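Local coordinates for IL-4-inducing protein (Schistosoma mansoni, PDB 4EL6) that triggers interleukin-4 release from basophils independently of antigen, by binding IgE through a crystallin fold, at residues 36-40 against 77-81; 52-57 against 68-72. All blocks are in the same frame, centred on the assembly; numbering follows the deposited sequence.

The two contacts join parts of one small all-beta domain of the beta/gamma-crystallin superfamily, and their centres lie about 15 Å apart. Contact 1 sets strand 39-41, in the sheet that also holds strands 21-24, 9-12 and 75-76, against the loop that follows strand 75-76. Contact 2 is a hairpin within the second sheet, made of strands 67-71, 52-58 and 89-95. Along the chain, segments 52-57 and 68-72 are nested inside the loop that 36-40 and 77-81 close. The contacts also touch: F79 CE1 lies 3.6 Å from L57 CD1, and V40 CG1 is 4.3 Å from L57 CD1. The two sheets thus meet through apolar side chains in the domain credited with IgE binding.

Contact 1 (36-40 against 77-81); sequences TPGSV and DDFTK
F79 reaches across to P37 and V40 from a short 3-10 turn. Its CG stands anti to the backbone N (chi1 -170°), which extends the ring alongside P37 and V40, both on the same side of its plane. CD2 meets CG of the proline ring at 3.8 Å. V40 CG2, toward CD1, makes an off-centre CH-pi contact, 4.3 Å from the ring centroid and 30° off its normal. A flat apolar ring suits this buried place, since one side accepts proline and valine together.

F79 N donates to G38 O at 2.8 Å, nearly straight at 166°, although the nitrogen sits above the carbonyl plane; D78 CA adds a CA-H...O contact to the same oxygen. D78 braces the turn, its OD1 taking a 2.7 Å hydrogen bond from T80 OG1 and a weak one from T80 N. S39 brings CB to within 3.4 Å of D77 O, while its OG is hydrogen-bonded to backbone E14 O and E17 N.

G38 and S39 both face Y12 of strand 9-12, a classic beta bulge at the start of strand 39-41. On the other flank V40 pairs with I76 of strand 75-76, while P37 and F79 pack on I87.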
# COMPACT_ATOMS: atom_id res chain seq x y z
N THR A 36 2.84 6.87 -8.70
CA THR A 36 4.29 6.74 -8.46
C THR A 36 4.71 7.55 -7.26
O THR A 36 5.40 8.59 -7.39
CB THR A 36 5.05 7.17 -9.70
OG1 THR A 36 4.62 8.51 -10.06
CG2 THR A 36 4.81 6.18 -10.84
N PRO A 37 4.33 7.14 -6.05
CA PRO A 37 4.71 7.88 -4.85
C PRO A 37 6.21 7.70 -4.53
O PRO A 37 6.89 6.71 -4.92
CB PRO A 37 3.89 7.23 -3.78
CG PRO A 37 3.81 5.76 -4.22
CD PRO A 37 3.60 5.90 -5.70
N GLY A 38 6.73 8.68 -3.82
CA GLY A 38 8.08 8.62 -3.26
C GLY A 38 8.17 7.74 -2.06
O GLY A 38 9.23 7.21 -1.79
N SER A 39 7.14 7.71 -1.23
CA SER A 39 7.09 6.91 -0.05
C SER A 39 5.65 6.54 0.32
O SER A 39 4.75 7.19 -0.09
CB SER A 39 7.82 7.58 1.15
OG SER A 39 7.41 8.90 1.32
N VAL A 40 5.47 5.48 1.11
CA VAL A 40 4.17 4.94 1.44
C VAL A 40 4.24 4.46 2.87
O VAL A 40 5.21 3.83 3.27
CB VAL A 40 3.85 3.75 0.54
CG1 VAL A 40 2.57 3.11 0.91
CG2 VAL A 40 3.91 4.16 -0.93
N ASP A 77 10.33 4.09 2.91
CA ASP A 77 10.81 5.45 2.83
C ASP A 77 11.21 5.90 1.42
O ASP A 77 11.23 7.09 1.13
CB ASP A 77 12.05 5.58 3.74
CG ASP A 77 11.72 5.54 5.22
OD1 ASP A 77 10.58 5.93 5.64
OD2 ASP A 77 12.67 5.19 5.97
N ASP A 78 11.63 4.96 0.61
CA ASP A 78 11.93 5.30 -0.81
C ASP A 78 11.32 4.26 -1.73
O ASP A 78 11.88 3.19 -2.07
CB ASP A 78 13.43 5.47 -1.12
CG ASP A 78 13.66 5.92 -2.53
OD1 ASP A 78 12.69 5.94 -3.35
OD2 ASP A 78 14.79 6.41 -2.78
N PHE A 79 10.07 4.56 -2.10
CA PHE A 79 9.27 3.61 -2.84
C PHE A 79 9.80 3.45 -4.29
O PHE A 79 9.61 2.44 -4.90
CB PHE A 79 7.85 4.07 -2.90
CG PHE A 79 6.90 3.02 -3.44
CD1 PHE A 79 6.50 2.01 -2.62
CD2 PHE A 79 6.45 3.03 -4.77
CE1 PHE A 79 5.66 1.00 -3.08
CE2 PHE A 79 5.58 2.05 -5.22
CZ PHE A 79 5.23 1.02 -4.41
N THR A 80 10.53 4.45 -4.75
CA THR A 80 11.13 4.42 -6.07
C THR A 80 12.14 3.32 -6.18
O THR A 80 12.46 2.91 -7.29
CB THR A 80 11.69 5.81 -6.55
OG1 THR A 80 13.01 6.01 -6.02
CG2 THR A 80 10.79 6.97 -6.13
N LYS A 81 12.69 2.87 -5.05
CA LYS A 81 13.67 1.82 -4.95
C LYS A 81 13.17 0.48 -4.50
O LYS A 81 13.94 -0.49 -4.30
CB LYS A 81 14.83 2.28 -4.07
CG LYS A 81 15.61 3.43 -4.69
CD LYS A 81 16.76 3.79 -3.75
CE LYS A 81 17.68 4.82 -4.40
NZ LYS A 81 18.58 5.39 -3.34

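Contact 2 (52-57 against 68-72); sequences RPYWYL and TGLGH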
# COMPACT_ATOMS: atom_id res chain seq x y z
N ARG A 52 -5.60 -5.26 12.76
CA ARG A 52 -4.51 -4.53 12.22
C ARG A 52 -4.69 -4.50 10.72
O ARG A 52 -4.83 -5.55 10.09
CB ARG A 52 -3.20 -5.19 12.64
CG ARG A 52 -3.13 -5.32 14.17
CD ARG A 52 -2.01 -6.22 14.64
NE ARG A 52 -2.28 -7.63 14.37
CZ ARG A 52 -1.32 -8.56 14.25
NH1 ARG A 52 -0.04 -8.24 14.36
NH2 ARG A 52 -1.66 -9.81 14.01
N PRO A 53 -4.69 -3.28 10.14
CA PRO A 53 -4.74 -3.17 8.69
C PRO A 53 -3.47 -3.72 8.04
O PRO A 53 -2.38 -3.73 8.64
CB PRO A 53 -4.84 -1.69 8.43
CG PRO A 53 -4.29 -1.05 9.65
CD PRO A 53 -4.63 -1.96 10.78
N TYR A 54 -3.65 -4.29 6.84
CA TYR A 54 -2.50 -4.75 6.05
C TYR A 54 -2.82 -4.41 4.61
O TYR A 54 -3.93 -4.67 4.19
CB TYR A 54 -2.23 -6.26 6.20
CG TYR A 54 -0.87 -6.65 5.66
CD1 TYR A 54 -0.68 -6.93 4.31
CD2 TYR A 54 0.22 -6.76 6.48
CE1 TYR A 54 0.55 -7.22 3.79
CE2 TYR A 54 1.47 -7.08 6.00
CZ TYR A 54 1.62 -7.34 4.63
OH TYR A 54 2.84 -7.62 4.13
N TRP A 55 -1.87 -3.82 3.88
CA TRP A 55 -2.16 -3.34 2.53
C TRP A 55 -1.26 -4.01 1.51
O TRP A 55 -0.07 -4.15 1.74
CB TRP A 55 -1.99 -1.85 2.46
CG TRP A 55 -3.00 -1.05 3.24
CD1 TRP A 55 -3.00 -0.75 4.61
CD2 TRP A 55 -4.18 -0.45 2.70
NE1 TRP A 55 -4.13 0.01 4.93
CE2 TRP A 55 -4.84 0.26 3.81
CE3 TRP A 55 -4.72 -0.35 1.40
CZ2 TRP A 55 -5.98 1.00 3.58
CZ3 TRP A 55 -5.87 0.43 1.22
CH2 TRP A 55 -6.47 1.06 2.32
N TYR A 56 -1.82 -4.45 0.38
CA TYR A 56 -1.05 -4.92 -0.76
C TYR A 56 -1.13 -3.94 -1.92
O TYR A 56 -2.21 -3.45 -2.33
CB TYR A 56 -1.59 -6.27 -1.21
CG TYR A 56 -1.14 -7.42 -0.35
CD1 TYR A 56 0.21 -7.74 -0.27
CD2 TYR A 56 -2.07 -8.17 0.39
CE1 TYR A 56 0.63 -8.81 0.51
CE2 TYR A 56 -1.60 -9.20 1.20
CZ TYR A 56 -0.29 -9.53 1.17
OH TYR A 56 0.14 -10.58 1.97
N LEU A 57 0.04 -3.62 -2.46
CA LEU A 57 0.18 -2.80 -3.67
C LEU A 57 0.66 -3.66 -4.81
O LEU A 57 1.52 -4.52 -4.61
CB LEU A 57 1.25 -1.72 -3.48
CG LEU A 57 1.28 -1.00 -2.17
CD1 LEU A 57 2.35 0.06 -2.08
CD2 LEU A 57 0.00 -0.40 -1.90
N THR A 68 3.77 -5.72 -3.28
CA THR A 68 4.50 -5.16 -2.17
C THR A 68 3.47 -4.97 -1.08
O THR A 68 2.48 -4.21 -1.25
CB THR A 68 5.12 -3.86 -2.60
OG1 THR A 68 6.18 -4.13 -3.52
CG2 THR A 68 5.69 -3.04 -1.39
N GLY A 69 3.69 -5.59 0.10
CA GLY A 69 2.78 -5.54 1.19
C GLY A 69 3.36 -4.72 2.33
O GLY A 69 4.57 -4.63 2.47
N LEU A 70 2.47 -4.07 3.08
CA LEU A 70 2.84 -3.19 4.21
C LEU A 70 1.85 -3.43 5.31
O LEU A 70 0.61 -3.34 5.12
CB LEU A 70 2.77 -1.68 3.90
CG LEU A 70 3.59 -1.07 2.80
CD1 LEU A 70 2.94 -1.09 1.44
CD2 LEU A 70 3.84 0.37 3.28
N GLY A 71 2.41 -3.78 6.44
CA GLY A 71 1.63 -3.84 7.69
C GLY A 71 1.52 -2.52 8.46
O GLY A 71 2.11 -1.50 8.13
N HIS A 72 0.71 -2.53 9.53
CA HIS A 72 0.52 -1.33 10.25
C HIS A 72 1.84 -0.91 10.89
O HIS A 72 2.65 -1.74 11.39
CB HIS A 72 -0.54 -1.46 11.36
CG HIS A 72 -0.08 -2.22 12.57
ND1 HIS A 72 0.12 -1.61 13.79
CD2 HIS A 72 0.26 -3.57 12.74
CE1 HIS A 72 0.56 -2.54 14.67
NE2 HIS A 72 0.66 -3.73 14.03
O HOH W 1 -0.53 -5.08 10.04
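Y54 turns its CG anti to the backbone N (chi1 -166°), swinging the ring onto the facing strand, where L70 O lies 3.6 Å above its plane, over its centre, and OH ends beside G69. Y56 holds CG beside its backbone N (chi1 -78°), bringing CD1 near G69 CA; CE1 of Y54 lies over one face of the Y56 ring, offset toward its rim. G69 and G71, lacking side chains, leave room for both tyrosines against the backbone.

This antiparallel beta hairpin pairs central strand 52-58 of the second sheet of the crystallin fold with outer strand 67-71. W55-L70 and L57-T68 are hydrogen-bonded pairs (W55 N to L70 O 2.8 Å, 172°). W55, L57, T68 and L70 face away from the tyrosines. There L57 CD1 meets L70 CD1 at 3.7 Å, branched apolar chains fit for the core, and the W55 indole NE1 is hydrogen-bonded to Y7 O.

At the P53-H72 end a water bridges the backbones, donating to P53 O and accepting from H72 N (2.9 Å). R52 lays CG over one face of the H72 ring and CD 3.7 Å from H72 NE2, a long apolar stem against the ring; H72 ND1 is hydrogen-bonded to V45 N.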